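Local atomic coordinates of EvdO1 (Micromonospora carbonacea, PDB entry 4XBZ), a protein that probably catalyses an oxidative cyclization in orthosomycin biosynthesis, as a metal-dependent oxygenase of the phytanoyl-CoA dioxygenase family with a double-stranded beta-helix fold. Residues Val178-Tyr184 and Asp234-Ile240; Leu63-Glu68 and Leu121-Leu127; Ile278-Gln282 and Ser311-Trp315; Tyr184-Glu190 and Pro227-Gly233. All blocks are in the same frame, centred on the assembly; numbering follows the deposited sequence.

Contact 1: residues Val178-Tyr184 and Asp234-Ile240; sequences VIDAGIY and DLLLHNI
Backbone hydrogen bonds join D180 to H238 and G182 to L236, each an antiparallel hydrogen-bonded pair gripped from both sides; the shortest runs from G182 N to L236 O at 2.7 Å. Y184 N adds a straight bond to D234 O (175° at the hydrogen), whereas that from I240 N to V178 O is long and weak. A water lies 2.6 Å from V178 O and 2.7 Å from N239 OD1, and N239 OD1 also accepts from L241 N.

Apolar contacts fill the face carrying I179, A181, I183, L235 and L237. L235 CD1 lies 3.7 Å from A181 CB and also reaches I183 CG1, while L237 CD2 meets the same A181 CB beside it. This face packs on helix 125-134. On the other face L236 CB is 3.8 Å from Y184 CE1, the two side chains running alongside each other.

The D180-H238 pair is a CH-pi contact: D180 CB sits over one face of the imidazole, 3.7 Å from the H238 ring centroid. With CG between its backbone N and carbonyl carbon (chi1 85°), H238 turns its ring over D180, and the carboxylate plane stands 56° from the ring. H238 NE2 bonds D162, a nickel ligand, and its ring meets that of H244, another ligand. The imidazole is therefore a second-shell group that probably positions D162, carried by a central strand pair of the double-stranded beta-helix.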
loop_
_atom_site.group_PDB
_atom_site.type_symbol
_atom_site.label_atom_id
_atom_site.label_comp_id
_atom_site.label_asym_id
_atom_site.label_seq_id
_atom_site.Cartn_x
_atom_site.Cartn_y
_atom_site.Cartn_z
ATOM N N VAL A 178 7.421 -2.717 1.595
ATOM C CA VAL A 178 8.719 -2.601 2.240
ATOM C C VAL A 178 9.505 -1.492 1.549
ATOM O O VAL A 178 9.850 -1.590 0.372
ATOM C CB VAL A 178 9.510 -3.922 2.188
ATOM C CG1 VAL A 178 10.859 -3.756 2.863
ATOM C CG2 VAL A 178 8.697 -5.043 2.834
ATOM N N ILE A 179 9.779 -0.428 2.287
ATOM C CA ILE A 179 10.184 0.828 1.681
ATOM C C ILE A 179 11.391 1.460 2.387
ATOM O O ILE A 179 11.445 1.541 3.619
ATOM C CB ILE A 179 9.010 1.835 1.685
ATOM C CG1 ILE A 179 7.776 1.238 0.996
ATOM C CG2 ILE A 179 9.429 3.170 1.047
ATOM C CD1 ILE A 179 6.599 2.191 0.924
ATOM N N ASP A 180 12.349 1.889 1.571
ATOM C CA ASP A 180 13.442 2.768 1.977
ATOM C C ASP A 180 13.071 4.241 1.829
ATOM O O ASP A 180 12.715 4.683 0.736
ATOM C CB ASP A 180 14.674 2.499 1.126
ATOM C CG ASP A 180 15.658 1.614 1.807
ATOM O OD1 ASP A 180 15.762 1.702 3.049
ATOM O OD2 ASP A 180 16.322 0.832 1.101
ATOM N N ALA A 181 13.153 5.001 2.913
ATOM C CA ALA A 181 13.020 6.447 2.815
ATOM C C ALA A 181 14.403 7.069 2.932
ATOM O O ALA A 181 15.073 6.927 3.965
ATOM C CB ALA A 181 12.102 6.985 3.875
ATOM N N GLY A 182 14.828 7.737 1.864
ATOM C CA GLY A 182 16.141 8.353 1.805
ATOM C C GLY A 182 15.989 9.845 1.949
ATOM O O GLY A 182 15.443 10.504 1.065
ATOM N N ILE A 183 16.444 10.375 3.080
ATOM C CA ILE A 183 16.370 11.809 3.332
ATOM C C ILE A 183 17.731 12.463 3.047
ATOM O O ILE A 183 18.755 12.112 3.640
ATOM C CB ILE A 183 15.909 12.069 4.756
ATOM C CG1 ILE A 183 14.612 11.296 4.987
ATOM C CG2 ILE A 183 15.712 13.553 5.002
ATOM C CD1 ILE A 183 14.029 11.439 6.371
ATOM N N TYR A 184 17.736 13.390 2.096
ATOM C CA TYR A 184 18.982 13.920 1.557
ATOM C C TYR A 184 19.495 15.142 2.312
ATOM O O TYR A 184 18.798 16.157 2.440
ATOM C CB TYR A 184 18.796 14.248 0.075
ATOM C CG TYR A 184 18.856 13.013 -0.777
ATOM C CD1 TYR A 184 17.910 12.002 -0.634
ATOM C CD2 TYR A 184 19.863 12.839 -1.712
ATOM C CE1 TYR A 184 17.965 10.858 -1.397
ATOM C CE2 TYR A 184 19.917 11.703 -2.488
ATOM C CZ TYR A 184 18.959 10.710 -2.324
ATOM O OH TYR A 184 19.011 9.559 -3.077
ATOM N N ASP A 234 15.020 17.043 0.568
ATOM C CA ASP A 234 14.089 16.262 -0.248
ATOM C C ASP A 234 14.144 14.818 0.186
ATOM O O ASP A 234 15.101 14.404 0.831
ATOM C CB ASP A 234 14.422 16.338 -1.736
ATOM C CG ASP A 234 14.017 17.637 -2.362
ATOM O OD1 ASP A 234 13.228 18.392 -1.747
ATOM O OD2 ASP A 234 14.485 17.889 -3.492
ATOM N N LEU A 235 13.136 14.053 -0.228
ATOM C CA LEU A 235 12.961 12.672 0.197
ATOM C C LEU A 235 12.754 11.721 -0.978
ATOM O O LEU A 235 11.836 11.898 -1.788
ATOM C CB LEU A 235 11.774 12.578 1.167
ATOM C CG LEU A 235 11.187 11.180 1.391
ATOM C CD1 LEU A 235 12.125 10.286 2.178
ATOM C CD2 LEU A 235 9.802 11.254 2.040
ATOM N N LEU A 236 13.611 10.716 -1.074
ATOM C CA LEU A 236 13.413 9.666 -2.063
ATOM C C LEU A 236 12.835 8.396 -1.411
ATOM O O LEU A 236 13.422 7.812 -0.497
ATOM C CB LEU A 236 14.719 9.334 -2.797
ATOM C CG LEU A 236 14.572 8.265 -3.895
ATOM C CD1 LEU A 236 13.755 8.793 -5.057
ATOM C CD2 LEU A 236 15.920 7.737 -4.383
ATOM N N LEU A 237 11.661 8.001 -1.890
ATOM C CA LEU A 237 11.011 6.760 -1.497
ATOM C C LEU A 237 11.314 5.712 -2.546
ATOM O O LEU A 237 11.034 5.925 -3.736
ATOM C CB LEU A 237 9.494 6.960 -1.364
ATOM C CG LEU A 237 9.097 8.052 -0.366
ATOM C CD1 LEU A 237 7.643 8.475 -0.519
ATOM C CD2 LEU A 237 9.398 7.593 1.061
ATOM N N HIS A 238 11.897 4.587 -2.138
ATOM C CA HIS A 238 12.007 3.500 -3.095
ATOM C C HIS A 238 11.671 2.129 -2.519
ATOM O O HIS A 238 11.945 1.798 -1.359
ATOM C CB HIS A 238 13.397 3.519 -3.780
ATOM C CG HIS A 238 14.500 2.817 -3.045
ATOM N ND1 HIS A 238 15.464 3.500 -2.331
ATOM C CD2 HIS A 238 14.868 1.514 -3.020
ATOM C CE1 HIS A 238 16.348 2.641 -1.849
ATOM N NE2 HIS A 238 16.007 1.427 -2.251
ATOM N N ASN A 239 10.983 1.379 -3.367
ATOM C CA ASN A 239 10.681 -0.021 -3.176
ATOM C C ASN A 239 11.981 -0.804 -3.203
ATOM O O ASN A 239 12.783 -0.619 -4.121
ATOM C CB ASN A 239 9.739 -0.477 -4.282
ATOM C CG ASN A 239 9.201 -1.868 -4.073
ATOM O OD1 ASN A 239 9.859 -2.741 -3.502
ATOM N ND2 ASN A 239 7.995 -2.095 -4.574
ATOM N N ILE A 240 12.193 -1.667 -2.212
ATOM C CA ILE A 240 13.446 -2.419 -2.115
ATOM C C ILE A 240 13.639 -3.376 -3.301
ATOM O O ILE A 240 14.754 -3.844 -3.545
ATOM C CB ILE A 240 13.525 -3.228 -0.794
ATOM C CG1 ILE A 240 12.283 -4.110 -0.645
ATOM C CG2 ILE A 240 13.647 -2.286 0.407
ATOM C CD1 ILE A 240 12.546 -5.449 -0.063
HETATM O O HOH W 1 8.575 -3.324 -1.166
#

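Contact 2: residues Leu63-Glu68 and Leu121-Leu127; sequences LLTPQE and LAGHPLL
The imidazole of H124 is the flat group at the centre. Over one face lies L63 CD1, 4.1 Å from the ring centroid in a CH-pi contact; the leucine and histidine side chains run antiparallel to each other. In the ring plane, at the ND1 edge, L126 N donates to H124 ND1 (3.1 Å). This bond caps the first turn of helix 125-134, with H124 as N-cap.

At the other ring nitrogen the grip is looser. H124 NE2 gives a weak, bent bond to L63 O, 124° at the hydrogen, and lies 3.2 Å from a water; L63 O also accepts from R40. That water accepts from T65 N and donates to E68 OE1, so it links the imidazole to the start of the other helix. There T65 is the N-cap, its OG1 accepting from E68 N. The E68 carboxylate is turned only 12° from the imidazole plane, and its OE1 comes within 3.3 Å of H124 CD2. E68 gets there with CG anti to the backbone N (chi1 -179°) and an extended chain; OE1 also forms a salt bridge with R292, which may steady the carboxylate beside the ring.

The remaining contacts are made by leucines. L64 CD2 touches both L121 CD1 and H124 CD2, each at 3.6 Å, with L64 set roughly perpendicular to L121. L63 CD1 also reaches L126 CB. The contact thus brings together the N-terminal ends of helices 66-86 and 125-134: L63, L64, L121 and L127 pack on I183 of strand 179-184, while R292 of helix 275-293 lies against H124 and P125.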
loop_
_atom_site.group_PDB
_atom_site.type_symbol
_atom_site.label_atom_id
_atom_site.label_comp_id
_atom_site.label_asym_id
_atom_site.label_seq_id
_atom_site.Cartn_x
_atom_site.Cartn_y
_atom_site.Cartn_z
ATOM N N LEU A 63 10.354 18.004 2.149
ATOM C CA LEU A 63 9.904 17.313 3.356
ATOM C C LEU A 63 10.241 18.119 4.611
ATOM O O LEU A 63 9.410 18.276 5.502
ATOM C CB LEU A 63 10.522 15.913 3.450
ATOM C CG LEU A 63 10.230 15.169 4.760
ATOM C CD1 LEU A 63 8.773 14.793 4.867
ATOM C CD2 LEU A 63 11.129 13.941 4.925
ATOM N N LEU A 64 11.455 18.654 4.661
ATOM C CA LEU A 64 11.935 19.324 5.865
ATOM C C LEU A 64 11.860 20.842 5.763
ATOM O O LEU A 64 12.099 21.412 4.692
ATOM C CB LEU A 64 13.378 18.910 6.159
ATOM C CG LEU A 64 13.678 17.421 6.295
ATOM C CD1 LEU A 64 15.178 17.206 6.464
ATOM C CD2 LEU A 64 12.920 16.852 7.469
ATOM N N THR A 65 11.534 21.491 6.881
ATOM C CA THR A 65 11.799 22.926 7.005
ATOM C C THR A 65 13.305 23.184 6.892
ATOM O O THR A 65 14.114 22.282 7.131
ATOM C CB THR A 65 11.303 23.517 8.347
ATOM O OG1 THR A 65 12.050 22.952 9.435
ATOM C CG2 THR A 65 9.826 23.269 8.535
ATOM N N PRO A 66 13.689 24.416 6.514
ATOM C CA PRO A 66 15.106 24.816 6.512
ATOM C C PRO A 66 15.813 24.572 7.850
ATOM O O PRO A 66 16.929 24.048 7.855
ATOM C CB PRO A 66 15.039 26.311 6.185
ATOM C CG PRO A 66 13.840 26.417 5.300
ATOM C CD PRO A 66 12.833 25.435 5.878
ATOM N N GLN A 67 15.169 24.929 8.958
ATOM C CA GLN A 67 15.756 24.761 10.294
ATOM C C GLN A 67 16.030 23.298 10.644
ATOM O O GLN A 67 17.097 22.985 11.175
ATOM C CB GLN A 67 14.843 25.375 11.364
ATOM C CG GLN A 67 15.336 25.241 12.809
ATOM C CD GLN A 67 16.611 26.037 13.101
ATOM O OE1 GLN A 67 17.723 25.628 12.747
ATOM N NE2 GLN A 67 16.449 27.185 13.751
ATOM N N GLU A 68 15.076 22.408 10.360
ATOM C CA GLU A 68 15.276 20.989 10.637
ATOM C C GLU A 68 16.375 20.425 9.748
ATOM O O GLU A 68 17.180 19.605 10.197
ATOM C CB GLU A 68 13.980 20.174 10.455
ATOM C CG GLU A 68 14.177 18.673 10.777
ATOM C CD GLU A 68 12.883 17.911 11.092
ATOM O OE1 GLU A 68 11.797 18.292 10.598
ATOM O OE2 GLU A 68 12.956 16.921 11.846
ATOM N N LEU A 121 13.609 13.221 13.786
ATOM C CA LEU A 121 13.354 13.087 12.353
ATOM C C LEU A 121 12.575 11.793 12.115
ATOM O O LEU A 121 11.687 11.735 11.263
ATOM C CB LEU A 121 14.666 13.094 11.552
ATOM C CG LEU A 121 14.590 12.835 10.033
ATOM C CD1 LEU A 121 13.709 13.863 9.326
ATOM C CD2 LEU A 121 15.991 12.810 9.411
ATOM N N ALA A 122 12.886 10.768 12.904
ATOM C CA ALA A 122 12.246 9.477 12.751
ATOM C C ALA A 122 10.789 9.509 13.204
ATOM O O ALA A 122 10.052 8.565 12.957
ATOM C CB ALA A 122 13.031 8.393 13.509
ATOM N N GLY A 123 10.369 10.596 13.844
ATOM C CA GLY A 123 8.967 10.780 14.198
ATOM C C GLY A 123 8.259 11.849 13.383
ATOM O O GLY A 123 7.153 12.265 13.720
ATOM N N HIS A 124 8.914 12.306 12.316
ATOM C CA HIS A 124 8.390 13.362 11.444
ATOM C C HIS A 124 7.036 12.977 10.854
ATOM O O HIS A 124 6.948 12.024 10.077
ATOM C CB HIS A 124 9.397 13.659 10.326
ATOM C CG HIS A 124 9.101 14.898 9.532
ATOM N ND1 HIS A 124 7.884 15.126 8.921
ATOM C CD2 HIS A 124 9.880 15.962 9.221
ATOM C CE1 HIS A 124 7.923 16.279 8.278
ATOM N NE2 HIS A 124 9.124 16.807 8.442
ATOM N N PRO A 125 5.985 13.746 11.197
ATOM C CA PRO A 125 4.583 13.418 10.914
ATOM C C PRO A 125 4.229 13.401 9.421
ATOM O O PRO A 125 3.330 12.645 9.051
ATOM C CB PRO A 125 3.815 14.525 11.644
ATOM C CG PRO A 125 4.771 15.684 11.668
ATOM C CD PRO A 125 6.129 15.080 11.810
ATOM N N LEU A 126 4.909 14.188 8.581
ATOM C CA LEU A 126 4.654 14.120 7.143
ATOM C C LEU A 126 5.250 12.831 6.576
ATOM O O LEU A 126 4.621 12.135 5.765
ATOM C CB LEU A 126 5.218 15.345 6.412
ATOM C CG LEU A 126 4.538 16.693 6.682
ATOM C CD1 LEU A 126 5.015 17.781 5.713
ATOM C CD2 LEU A 126 3.011 16.578 6.664
ATOM N N LEU A 127 6.466 12.511 7.014
ATOM C CA LEU A 127 7.103 11.250 6.643
ATOM C C LEU A 127 6.219 10.043 7.017
ATOM O O LEU A 127 5.893 9.202 6.168
ATOM C CB LEU A 127 8.480 11.144 7.304
ATOM C CG LEU A 127 9.283 9.854 7.150
ATOM C CD1 LEU A 127 9.411 9.448 5.695
ATOM C CD2 LEU A 127 10.678 9.984 7.803
HETATM O O HOH W 2 10.526 19.677 8.870
#

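Contact 3: residues Ile278-Gln282 and Ser311-Trp315; sequences IGLKQ and SLRHW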
loop_
_atom_site.group_PDB
_atom_site.type_symbol
_atom_site.label_atom_id
_atom_site.label_comp_id
_atom_site.label_asym_id
_atom_site.label_seq_id
_atom_site.Cartn_x
_atom_site.Cartn_y
_atom_site.Cartn_z
ATOM N N ILE A 278 9.209 -6.575 16.745
ATOM C CA ILE A 278 8.075 -5.725 16.392
ATOM C C ILE A 278 7.665 -4.783 17.528
ATOM O O ILE A 278 7.559 -3.572 17.336
ATOM C CB ILE A 278 6.847 -6.584 15.977
ATOM C CG1 ILE A 278 7.199 -7.500 14.798
ATOM C CG2 ILE A 278 5.639 -5.697 15.665
ATOM C CD1 ILE A 278 6.054 -8.321 14.292
ATOM N N GLY A 279 7.439 -5.339 18.716
ATOM C CA GLY A 279 7.046 -4.528 19.852
ATOM C C GLY A 279 8.084 -3.482 20.222
ATOM O O GLY A 279 7.735 -2.359 20.583
ATOM N N LEU A 280 9.364 -3.848 20.123
ATOM C CA LEU A 280 10.443 -2.942 20.503
ATOM C C LEU A 280 10.528 -1.757 19.535
ATOM O O LEU A 280 10.682 -0.602 19.961
ATOM C CB LEU A 280 11.777 -3.698 20.576
ATOM C CG LEU A 280 11.745 -4.849 21.595
ATOM C CD1 LEU A 280 12.956 -5.780 21.487
ATOM C CD2 LEU A 280 11.600 -4.310 23.005
ATOM N N LYS A 281 10.404 -2.028 18.235
ATOM C CA LYS A 281 10.477 -0.945 17.265
ATOM C C LYS A 281 9.240 -0.058 17.327
ATOM O O LYS A 281 9.330 1.144 17.070
ATOM C CB LYS A 281 10.693 -1.488 15.852
ATOM C CG LYS A 281 11.987 -2.259 15.704
ATOM C CD LYS A 281 13.170 -1.549 16.410
ATOM C CE LYS A 281 13.494 -0.163 15.801
ATOM N NZ LYS A 281 14.347 -0.229 14.566
ATOM N N GLN A 282 8.096 -0.633 17.695
ATOM C CA GLN A 282 6.909 0.176 17.944
ATOM C C GLN A 282 7.178 1.162 19.079
ATOM O O GLN A 282 6.749 2.318 19.030
ATOM C CB GLN A 282 5.699 -0.710 18.278
ATOM C CG GLN A 282 5.093 -1.407 17.063
ATOM C CD GLN A 282 3.990 -2.389 17.428
ATOM O OE1 GLN A 282 4.086 -3.115 18.417
ATOM N NE2 GLN A 282 2.949 -2.424 16.623
ATOM N N SER A 311 -4.533 -6.573 17.515
ATOM C CA SER A 311 -3.753 -7.806 17.673
ATOM C C SER A 311 -2.273 -7.659 17.258
ATOM O O SER A 311 -1.523 -8.641 17.215
ATOM C CB SER A 311 -4.375 -8.934 16.859
ATOM O OG SER A 311 -4.207 -8.664 15.472
ATOM N N LEU A 312 -1.873 -6.439 16.919
ATOM C CA LEU A 312 -0.500 -6.161 16.520
ATOM C C LEU A 312 0.110 -5.001 17.312
ATOM O O LEU A 312 1.185 -4.514 16.973
ATOM C CB LEU A 312 -0.443 -5.854 15.031
ATOM C CG LEU A 312 -0.712 -7.017 14.082
ATOM C CD1 LEU A 312 -1.228 -6.477 12.771
ATOM C CD2 LEU A 312 0.553 -7.802 13.865
ATOM N N ARG A 313 -0.583 -4.535 18.344
ATOM C CA ARG A 313 0.060 -3.650 19.298
ATOM C C ARG A 313 0.827 -4.529 20.273
ATOM O O ARG A 313 0.266 -5.436 20.886
ATOM C CB ARG A 313 -0.955 -2.761 19.996
ATOM C CG ARG A 313 -1.695 -1.907 18.998
ATOM C CD ARG A 313 -2.960 -1.312 19.564
ATOM N NE ARG A 313 -3.635 -0.500 18.556
ATOM C CZ ARG A 313 -3.897 0.797 18.681
ATOM N NH1 ARG A 313 -3.567 1.444 19.796
ATOM N NH2 ARG A 313 -4.504 1.446 17.695
ATOM N N HIS A 314 2.127 -4.290 20.369
ATOM C CA HIS A 314 3.017 -5.137 21.144
ATOM C C HIS A 314 3.957 -4.297 21.997
ATOM O O HIS A 314 4.863 -4.817 22.644
ATOM C CB HIS A 314 3.819 -6.045 20.217
ATOM C CG HIS A 314 2.987 -7.062 19.503
ATOM N ND1 HIS A 314 2.247 -8.015 20.169
ATOM C CD2 HIS A 314 2.782 -7.280 18.183
ATOM C CE1 HIS A 314 1.614 -8.771 19.290
ATOM N NE2 HIS A 314 1.925 -8.347 18.077
ATOM N N TRP A 315 3.716 -2.995 22.016
ATOM C CA TRP A 315 4.623 -2.072 22.673
ATOM C C TRP A 315 4.409 -2.005 24.175
ATOM O O TRP A 315 4.864 -1.073 24.833
ATOM C CB TRP A 315 4.485 -0.681 22.075
ATOM C CG TRP A 315 3.138 -0.020 22.271
ATOM C CD1 TRP A 315 2.632 0.490 23.434
ATOM C CD2 TRP A 315 2.162 0.253 21.257
ATOM N NE1 TRP A 315 1.398 1.042 23.209
ATOM C CE2 TRP A 315 1.087 0.913 21.881
ATOM C CE3 TRP A 315 2.093 0.002 19.884
ATOM C CZ2 TRP A 315 -0.045 1.323 21.179
ATOM C CZ3 TRP A 315 0.977 0.409 19.194
ATOM C CH2 TRP A 315 -0.082 1.060 19.841
#
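Q282 CB, on a turn of helix 275-293, meets W315 CB, the first of several contacts that fasten a C-terminal loop, entered through a 3-10 turn at S311 and L312, to this helix outside the beta-helix core. From CB the chain runs on extended (chi2 174°), and CD arrives at the edge of the indole, 3.9 Å from W315 CE3, with the amide plane turned 71° from the ring. The amide then divides its two ends between two backbone groups. OE1 accepts from H314 N at 3.0 Å, a bent bond whose donor is tilted from the carbonyl plane, and also lies against H314 CB. NE2 donates to L312 O at 2.8 Å, nearly in its own amide plane, and has a second partner in Y306 OH. Bonded at both ends, the amide is held in its rotation and pairs with one backbone N-H and one carbonyl of the loop.

Around this amide, I278 CG2 stands at the edge of the H314 ring, and R286 makes a cation-pi contact with W315. L312 also packs on Y202 of the second subunit. The backbones come closest at G279, where the helix offers no side chain and G279 CA lies 3.6 Å from H314 O in a CA-H...O contact.

Contact 4: residues Tyr184-Glu190 and Pro227-Gly233; sequences YLDPAPE and PAVMQPG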
loop_
_atom_site.group_PDB
_atom_site.type_symbol
_atom_site.label_atom_id
_atom_site.label_comp_id
_atom_site.label_asym_id
_atom_site.label_seq_id
_atom_site.Cartn_x
_atom_site.Cartn_y
_atom_site.Cartn_z
ATOM N N TYR A 184 17.736 13.390 2.096
ATOM C CA TYR A 184 18.982 13.920 1.557
ATOM C C TYR A 184 19.495 15.142 2.312
ATOM O O TYR A 184 18.798 16.157 2.440
ATOM C CB TYR A 184 18.796 14.248 0.075
ATOM C CG TYR A 184 18.856 13.013 -0.777
ATOM C CD1 TYR A 184 17.910 12.002 -0.634
ATOM C CD2 TYR A 184 19.863 12.839 -1.712
ATOM C CE1 TYR A 184 17.965 10.858 -1.397
ATOM C CE2 TYR A 184 19.917 11.703 -2.488
ATOM C CZ TYR A 184 18.959 10.710 -2.324
ATOM O OH TYR A 184 19.011 9.559 -3.077
ATOM N N LEU A 185 20.722 15.027 2.812
ATOM C CA LEU A 185 21.363 16.108 3.544
ATOM C C LEU A 185 22.187 16.955 2.576
ATOM O O LEU A 185 22.415 18.143 2.797
ATOM C CB LEU A 185 22.260 15.569 4.651
ATOM C CG LEU A 185 21.650 14.578 5.638
ATOM C CD1 LEU A 185 22.470 14.497 6.926
ATOM C CD2 LEU A 185 20.198 14.912 5.929
ATOM N N ASP A 186 22.647 16.323 1.507
ATOM C CA ASP A 186 23.414 17.023 0.498
ATOM C C ASP A 186 22.713 16.863 -0.844
ATOM O O ASP A 186 21.974 15.887 -1.040
ATOM C CB ASP A 186 24.846 16.491 0.461
ATOM C CG ASP A 186 25.510 16.558 1.811
ATOM O OD1 ASP A 186 25.433 17.623 2.469
ATOM O OD2 ASP A 186 26.089 15.536 2.225
ATOM N N PRO A 187 22.908 17.830 -1.758
ATOM C CA PRO A 187 22.253 17.701 -3.066
ATOM C C PRO A 187 22.785 16.492 -3.822
ATOM O O PRO A 187 23.909 16.044 -3.572
ATOM C CB PRO A 187 22.604 19.010 -3.782
ATOM C CG PRO A 187 23.843 19.481 -3.135
ATOM C CD PRO A 187 23.821 18.990 -1.705
ATOM N N ALA A 188 21.935 15.935 -4.676
ATOM C CA ALA A 188 22.291 14.853 -5.579
ATOM C C ALA A 188 21.907 15.299 -6.986
ATOM O O ALA A 188 20.821 14.962 -7.466
ATOM C CB ALA A 188 21.576 13.555 -5.206
ATOM N N PRO A 189 22.793 16.085 -7.635
ATOM C CA PRO A 189 22.621 16.570 -9.013
ATOM C C PRO A 189 22.616 15.395 -9.980
ATOM O O PRO A 189 22.930 14.276 -9.566
ATOM C CB PRO A 189 23.847 17.468 -9.231
ATOM C CG PRO A 189 24.891 16.915 -8.274
ATOM C CD PRO A 189 24.111 16.457 -7.068
ATOM N N GLU A 190 22.278 15.618 -11.244
ATOM C CA GLU A 190 22.171 14.485 -12.160
ATOM C C GLU A 190 23.524 13.831 -12.456
ATOM O O GLU A 190 23.581 12.662 -12.843
ATOM C CB GLU A 190 21.509 14.900 -13.468
ATOM C CG GLU A 190 21.160 13.703 -14.325
ATOM C CD GLU A 190 20.320 14.064 -15.521
ATOM O OE1 GLU A 190 19.483 14.990 -15.398
ATOM O OE2 GLU A 190 20.497 13.418 -16.580
ATOM N N PRO A 227 16.936 9.109 -13.255
ATOM C CA PRO A 227 17.761 9.605 -12.156
ATOM C C PRO A 227 16.909 10.190 -11.047
ATOM O O PRO A 227 15.807 10.708 -11.276
ATOM C CB PRO A 227 18.609 10.689 -12.823
ATOM C CG PRO A 227 17.679 11.251 -13.888
ATOM C CD PRO A 227 16.748 10.124 -14.312
ATOM N N ALA A 228 17.439 10.116 -9.842
ATOM C CA ALA A 228 16.775 10.682 -8.698
ATOM C C ALA A 228 17.452 11.997 -8.320
ATOM O O ALA A 228 18.382 12.005 -7.503
ATOM C CB ALA A 228 16.808 9.690 -7.548
ATOM N N VAL A 229 16.979 13.104 -8.902
ATOM C CA VAL A 229 17.658 14.394 -8.763
ATOM C C VAL A 229 17.150 15.203 -7.572
ATOM O O VAL A 229 16.010 15.659 -7.543
ATOM C CB VAL A 229 17.530 15.243 -10.052
ATOM C CG1 VAL A 229 18.191 16.616 -9.857
ATOM C CG2 VAL A 229 18.158 14.510 -11.232
ATOM N N MET A 230 18.037 15.408 -6.601
ATOM C CA MET A 230 17.644 15.813 -5.247
ATOM C C MET A 230 18.264 17.108 -4.718
ATOM O O MET A 230 19.479 17.326 -4.832
ATOM C CB MET A 230 18.004 14.691 -4.266
ATOM C CG MET A 230 17.531 13.354 -4.726
ATOM S SD MET A 230 15.752 13.290 -4.581
ATOM C CE MET A 230 15.406 11.920 -5.615
ATOM N N GLN A 231 17.421 17.931 -4.098
ATOM C CA GLN A 231 17.892 19.050 -3.289
ATOM C C GLN A 231 17.941 18.621 -1.825
ATOM O O GLN A 231 17.227 17.701 -1.442
ATOM C CB GLN A 231 16.986 20.272 -3.470
ATOM C CG GLN A 231 17.052 20.879 -4.866
ATOM C CD GLN A 231 18.462 20.919 -5.405
ATOM O OE1 GLN A 231 19.360 21.536 -4.814
ATOM N NE2 GLN A 231 18.679 20.236 -6.531
ATOM N N PRO A 232 18.799 19.261 -1.004
ATOM C CA PRO A 232 18.818 18.828 0.403
ATOM C C PRO A 232 17.461 19.046 1.087
ATOM O O PRO A 232 16.740 20.019 0.800
ATOM C CB PRO A 232 19.916 19.696 1.032
ATOM C CG PRO A 232 20.853 20.009 -0.120
ATOM C CD PRO A 232 19.913 20.180 -1.318
ATOM N N GLY A 233 17.101 18.110 1.958
ATOM C CA GLY A 233 15.791 18.130 2.594
ATOM C C GLY A 233 14.686 17.487 1.778
ATOM O O GLY A 233 13.537 17.420 2.222
HETATM O O HOH W 3 19.785 10.351 -5.907
#
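The segment that leaves strand 179-184 of the large sheet runs beside the one that leads into the neighbouring strand 235-239, and the two meet in a single antiparallel bridge, A188 with M230. Its two bonds are A188 N to M230 O (2.8 Å) and M230 N to A188 O (2.9 Å). In the second the donor stands 39° above the carbonyl plane, although the bond itself is straight. Nearer the strand ends, G233 N gives Y184 O a short bond of 2.6 Å, almost linear at 176°.

Between these backbone ties M230 lies over one face of the Y184 ring. M230 CG is 3.8 Å from the ring centroid, a CH-pi contact, and SD follows above the same face at 4.6 Å from the centroid, a more distant Met-aromatic contact. CG is anti to the carbonyl carbon of M230 (chi1 -49°), and the bend at chi2 keeps SD above the ring. Beyond the phenol, Y184 OH shares a water with A228 O, the water donating to the carbonyl.

In the double-stranded beta-helix two sheets face each other: 184-190 leads from the large sheet toward the four-stranded one and 227-233 returns from it, and Y184 touches V194 of strand 194-196. At the outer side two prolines pack together, P187 CD on P232 CG at 3.5 Å, and P232 also rests on L69 and Q73 of helix 66-86. Farther along, E190 CB meets V229 CG2 at the more exposed end.

Contacts 1, 2 and 4 form one connected region, all within the part of the chain that belongs to the phytanoyl-CoA dioxygenase family. Contact 1 joins two adjacent strands of the large sheet; contact 4, nested inside its chain loop, shares Y184 and continues toward the four-stranded sheet, the centres about 12 Å apart. Contact 2 closes earlier in the chain and packs helix starts against the sheet, its centre about 14 Å from contact 1; its leucines touch I183 and L235, and L63 and L64 also touch G233 of contact 4. Contact 3 comes last, about 34 Å from contact 4 between centres and on the opposite side of the chain's centre. The metal-site core is thus separate from the C-terminal packing near the second subunit.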